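Local coordinates for N-(5'-phosphoribosyl)anthranilate isomerase (Thermococcus kodakarensis, PDB 5LHF), which catalyses the isomerisation of N-(5-phospho-beta-D-ribosyl)anthranilate to 1-(2-carboxyphenylamino)-1-deoxy-D-ribulose 5-phosphate, the third step of tryptophan synthesis from chorismate, at residues A[54-67]-A[78-92]. Sequence-based numbering, arbitrary orientation.
Sequences PIYLVSTMKTFPEW and YIQVHSDMHPKAVNR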
# COMPACT_ATOMS: atom_id res chain seq x y z
N PRO A 54 -3.69 12.15 3.56
CA PRO A 54 -2.38 11.76 3.03
C PRO A 54 -2.53 11.00 1.72
O PRO A 54 -3.36 10.10 1.60
CB PRO A 54 -1.81 10.88 4.15
CG PRO A 54 -2.41 11.43 5.39
CD PRO A 54 -3.82 11.83 5.00
N ILE A 55 -1.73 11.38 0.73
CA ILE A 55 -1.78 10.70 -0.56
C ILE A 55 -0.37 10.24 -0.92
O ILE A 55 0.55 11.05 -1.05
CB ILE A 55 -2.40 11.59 -1.66
CG1 ILE A 55 -2.37 10.86 -3.02
CG2 ILE A 55 -1.74 12.98 -1.72
CD1 ILE A 55 -3.24 11.53 -4.08
N TYR A 56 -0.20 8.93 -1.05
CA TYR A 56 1.10 8.37 -1.37
C TYR A 56 1.40 8.46 -2.86
O TYR A 56 0.55 8.14 -3.68
CB TYR A 56 1.16 6.91 -0.91
CG TYR A 56 1.25 6.79 0.59
CD1 TYR A 56 0.11 6.88 1.38
CD2 TYR A 56 2.47 6.60 1.21
CE1 TYR A 56 0.19 6.79 2.76
CE2 TYR A 56 2.57 6.51 2.56
CZ TYR A 56 1.44 6.60 3.35
OH TYR A 56 1.59 6.51 4.72
N LEU A 57 2.61 8.90 -3.19
CA LEU A 57 3.15 8.72 -4.54
C LEU A 57 3.65 7.29 -4.62
O LEU A 57 4.65 6.95 -3.99
CB LEU A 57 4.28 9.72 -4.80
CG LEU A 57 4.79 9.83 -6.25
CD1 LEU A 57 3.70 10.40 -7.17
CD2 LEU A 57 6.06 10.69 -6.30
N VAL A 58 2.95 6.45 -5.38
CA VAL A 58 3.18 5.00 -5.38
C VAL A 58 3.96 4.64 -6.64
O VAL A 58 3.54 4.98 -7.75
CB VAL A 58 1.86 4.23 -5.34
CG1 VAL A 58 2.13 2.74 -5.33
CG2 VAL A 58 0.97 4.68 -4.15
N SER A 59 5.06 3.90 -6.48
CA SER A 59 5.83 3.55 -7.67
C SER A 59 6.75 2.36 -7.42
O SER A 59 7.18 2.09 -6.29
CB SER A 59 6.66 4.74 -8.16
OG SER A 59 7.28 4.42 -9.41
N THR A 60 7.10 1.70 -8.52
CA THR A 60 8.11 0.66 -8.53
C THR A 60 9.47 1.18 -8.97
O THR A 60 10.39 0.38 -9.16
CB THR A 60 7.68 -0.47 -9.46
OG1 THR A 60 7.46 0.07 -10.77
CG2 THR A 60 6.39 -1.11 -8.95
N MET A 61 9.61 2.50 -9.15
CA MET A 61 10.91 3.09 -9.43
C MET A 61 11.97 2.51 -8.52
O MET A 61 11.73 2.28 -7.33
CB MET A 61 10.84 4.61 -9.26
CG MET A 61 10.27 5.31 -10.46
SD MET A 61 10.11 7.07 -10.20
CE MET A 61 8.92 7.19 -8.85
N LYS A 62 13.15 2.26 -9.09
CA LYS A 62 14.20 1.51 -8.43
C LYS A 62 15.34 2.37 -7.88
O LYS A 62 16.00 1.94 -6.93
CB LYS A 62 14.79 0.47 -9.41
CG LYS A 62 13.75 -0.43 -10.06
CD LYS A 62 14.39 -1.46 -10.99
CE LYS A 62 15.30 -2.41 -10.23
NZ LYS A 62 14.57 -3.21 -9.20
N THR A 63 15.57 3.56 -8.44
CA THR A 63 16.77 4.32 -8.15
C THR A 63 16.45 5.67 -7.53
O THR A 63 15.38 6.24 -7.73
CB THR A 63 17.62 4.53 -9.43
OG1 THR A 63 17.03 5.55 -10.25
CG2 THR A 63 17.73 3.26 -10.22
N PHE A 64 17.42 6.18 -6.76
CA PHE A 64 17.24 7.48 -6.12
C PHE A 64 16.93 8.59 -7.12
O PHE A 64 16.01 9.39 -6.86
CB PHE A 64 18.48 7.81 -5.28
CG PHE A 64 18.42 9.17 -4.64
CD1 PHE A 64 18.92 10.29 -5.29
CD2 PHE A 64 17.87 9.32 -3.38
CE1 PHE A 64 18.87 11.53 -4.71
CE2 PHE A 64 17.80 10.56 -2.78
CZ PHE A 64 18.31 11.67 -3.45
N PRO A 65 17.65 8.73 -8.24
CA PRO A 65 17.37 9.89 -9.11
C PRO A 65 15.97 9.89 -9.68
O PRO A 65 15.37 10.95 -9.86
CB PRO A 65 18.44 9.76 -10.21
CG PRO A 65 19.51 8.96 -9.59
CD PRO A 65 18.84 7.99 -8.68
N GLU A 66 15.45 8.71 -10.02
CA GLU A 66 14.06 8.59 -10.44
C GLU A 66 13.11 9.09 -9.36
O GLU A 66 12.22 9.91 -9.63
CB GLU A 66 13.77 7.13 -10.77
CG GLU A 66 14.51 6.63 -11.99
CD GLU A 66 14.24 5.17 -12.24
OE1 GLU A 66 14.87 4.32 -11.57
OE2 GLU A 66 13.38 4.88 -13.09
N TRP A 67 13.27 8.61 -8.14
CA TRP A 67 12.40 9.07 -7.06
C TRP A 67 12.55 10.55 -6.80
O TRP A 67 11.56 11.26 -6.60
CB TRP A 67 12.68 8.28 -5.78
CG TRP A 67 11.88 7.04 -5.72
CD1 TRP A 67 12.32 5.76 -5.96
CD2 TRP A 67 10.48 6.93 -5.41
NE1 TRP A 67 11.27 4.87 -5.80
CE2 TRP A 67 10.14 5.56 -5.47
CE3 TRP A 67 9.49 7.86 -5.07
CZ2 TRP A 67 8.84 5.10 -5.21
CZ3 TRP A 67 8.20 7.41 -4.84
CH2 TRP A 67 7.89 6.04 -4.89
N TYR A 78 4.33 11.92 0.94
CA TYR A 78 4.29 10.50 1.26
C TYR A 78 4.68 9.73 0.01
O TYR A 78 4.22 10.06 -1.08
CB TYR A 78 2.89 10.05 1.69
CG TYR A 78 2.44 10.69 2.97
CD1 TYR A 78 2.65 10.06 4.20
CD2 TYR A 78 1.79 11.92 2.96
CE1 TYR A 78 2.24 10.65 5.38
CE2 TYR A 78 1.38 12.51 4.13
CZ TYR A 78 1.61 11.87 5.33
OH TYR A 78 1.20 12.47 6.50
N ILE A 79 5.50 8.69 0.17
CA ILE A 79 5.85 7.83 -0.95
C ILE A 79 5.69 6.38 -0.54
O ILE A 79 5.91 6.01 0.62
CB ILE A 79 7.28 8.10 -1.50
CG1 ILE A 79 8.36 7.73 -0.48
CG2 ILE A 79 7.43 9.56 -1.93
CD1 ILE A 79 9.79 7.86 -1.04
N GLN A 80 5.27 5.57 -1.49
CA GLN A 80 5.15 4.12 -1.29
C GLN A 80 6.14 3.47 -2.24
O GLN A 80 5.97 3.52 -3.46
CB GLN A 80 3.73 3.64 -1.54
CG GLN A 80 3.57 2.11 -1.57
CD GLN A 80 2.12 1.69 -1.40
OE1 GLN A 80 1.32 2.38 -0.78
NE2 GLN A 80 1.76 0.60 -2.04
N VAL A 81 7.18 2.87 -1.67
CA VAL A 81 8.26 2.28 -2.45
C VAL A 81 7.93 0.80 -2.65
O VAL A 81 7.99 0.00 -1.71
CB VAL A 81 9.60 2.47 -1.74
CG1 VAL A 81 10.73 1.76 -2.48
CG2 VAL A 81 9.91 3.95 -1.63
N HIS A 82 7.54 0.46 -3.88
CA HIS A 82 7.20 -0.89 -4.32
C HIS A 82 8.37 -1.55 -5.03
O HIS A 82 8.21 -2.12 -6.11
CB HIS A 82 5.99 -0.84 -5.25
CG HIS A 82 4.71 -1.29 -4.61
ND1 HIS A 82 4.40 -2.61 -4.42
CD2 HIS A 82 3.66 -0.58 -4.13
CE1 HIS A 82 3.22 -2.71 -3.83
NE2 HIS A 82 2.75 -1.49 -3.65
N SER A 83 9.56 -1.42 -4.47
CA SER A 83 10.77 -1.96 -5.07
C SER A 83 11.77 -2.19 -3.95
O SER A 83 11.55 -1.80 -2.81
CB SER A 83 11.35 -1.01 -6.13
OG SER A 83 12.19 -0.04 -5.54
N ASP A 84 12.87 -2.85 -4.30
CA ASP A 84 13.93 -3.16 -3.33
C ASP A 84 15.08 -2.17 -3.44
O ASP A 84 16.25 -2.55 -3.41
CB ASP A 84 14.42 -4.60 -3.50
CG ASP A 84 14.70 -4.96 -4.95
OD1 ASP A 84 15.18 -4.09 -5.70
OD2 ASP A 84 14.43 -6.12 -5.34
N MET A 85 14.75 -0.89 -3.60
CA MET A 85 15.73 0.18 -3.47
C MET A 85 16.37 0.13 -2.09
O MET A 85 15.73 -0.21 -1.10
CB MET A 85 15.06 1.53 -3.72
CG MET A 85 15.98 2.73 -3.72
SD MET A 85 15.08 4.22 -4.24
CE MET A 85 13.73 4.20 -3.06
N HIS A 86 17.65 0.49 -2.03
CA HIS A 86 18.43 0.28 -0.81
C HIS A 86 17.91 1.14 0.34
O HIS A 86 17.49 2.29 0.11
CB HIS A 86 19.90 0.59 -1.07
CG HIS A 86 20.83 0.03 -0.04
ND1 HIS A 86 20.97 0.58 1.21
CD2 HIS A 86 21.66 -1.04 -0.08
CE1 HIS A 86 21.85 -0.12 1.91
NE2 HIS A 86 22.28 -1.11 1.14
N PRO A 87 17.93 0.64 1.58
CA PRO A 87 17.53 1.48 2.72
C PRO A 87 18.29 2.79 2.78
O PRO A 87 17.75 3.82 3.21
CB PRO A 87 17.84 0.59 3.94
CG PRO A 87 17.74 -0.80 3.41
CD PRO A 87 18.28 -0.73 2.00
N LYS A 88 19.55 2.78 2.34
CA LYS A 88 20.33 4.00 2.30
C LYS A 88 19.70 5.01 1.33
O LYS A 88 19.57 6.19 1.66
CB LYS A 88 21.77 3.66 1.93
CG LYS A 88 22.66 4.82 1.67
CD LYS A 88 22.71 5.25 0.20
CE LYS A 88 24.12 5.65 -0.16
NZ LYS A 88 24.57 6.67 0.77
N ALA A 89 19.28 4.54 0.15
CA ALA A 89 18.58 5.41 -0.79
C ALA A 89 17.22 5.84 -0.25
O ALA A 89 16.82 7.00 -0.43
CB ALA A 89 18.44 4.70 -2.13
N VAL A 90 16.50 4.93 0.41
CA VAL A 90 15.26 5.32 1.09
C VAL A 90 15.52 6.44 2.09
O VAL A 90 14.77 7.42 2.15
CB VAL A 90 14.62 4.08 1.76
CG1 VAL A 90 13.41 4.49 2.59
CG2 VAL A 90 14.21 3.07 0.72
N ASN A 91 16.60 6.32 2.88
CA ASN A 91 16.90 7.35 3.86
C ASN A 91 17.29 8.67 3.21
O ASN A 91 16.96 9.74 3.73
CB ASN A 91 18.02 6.87 4.79
CG ASN A 91 17.51 5.98 5.91
OD1 ASN A 91 16.31 5.68 5.99
ND2 ASN A 91 18.42 5.56 6.77
N ARG A 92 18.00 8.62 2.08
CA ARG A 92 18.35 9.85 1.39
C ARG A 92 17.11 10.64 1.01
O ARG A 92 17.10 11.87 1.09
CB ARG A 92 19.21 9.56 0.14
CG ARG A 92 20.66 9.14 0.43
CD ARG A 92 21.55 9.26 -0.83
NE ARG A 92 21.49 10.60 -1.40
CZ ARG A 92 21.78 10.91 -2.66
NH1 ARG A 92 22.16 9.98 -3.53
NH2 ARG A 92 21.66 12.17 -3.05
O HOH W 1 1.73 13.54 -0.73
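L57 and S59 pair with the neighbouring strand through a parallel ladder of backbone hydrogen bonds. L57 N gives to Y78 O and L57 O takes from Q80 N, S59 N gives to Q80 O, and S59 O receives H82 N at 2.9 Å. These join strands 55-59 and 78-81, adjacent staves of the TIM barrel and the two ends of a beta-alpha-beta unit.

Beyond the strands, M61 O accepts two donors from opposite faces of its carbonyl plane, S83 OG at 3.0 Å and W67 NE1 at 3.0 Å. With OG placed between its backbone N and carbonyl carbon (chi1 85°), the short S83 side chain reaches M61 O directly.

The indole of W67, on helix 64-74, packs against strand 78-81, broad enough to cover I79 while its N-H serves M61 O. I79 CB lies 3.5 Å from W67 CZ3. I79 CD1 lies over one face of the indole and M61 CE over the opposite face, while V81 CG2 approaches obliquely near CZ2. The flexible thioether of M85 bends at chi3, with SD 3.6 Å from W67 CD1, an oblique Met-aromatic contact. Replacing W67 with an alanine would probably open a gap beside I79 and V81 and leave M61 O with one donor fewer.

At the strand starts, flat phenol rings offer faces to aliphatic carbons: Y78 CB rests on the ring of Y56, while P54 CB packs 3.6 Å from Y78 CE2.

Between the helices, the flat R92 guanidinium can lie on the F64 phenyl face, planes 21° apart, in a cation-pi stack, while R92 NE keeps its salt bridge to E96.

The chemistry thus divides by layer: backbone bonds set the strand register, the largely apolar indole, its N-H bonded to M61 O, seats helix 64-74 on the sheet, and a charged group on an aromatic face links the helices.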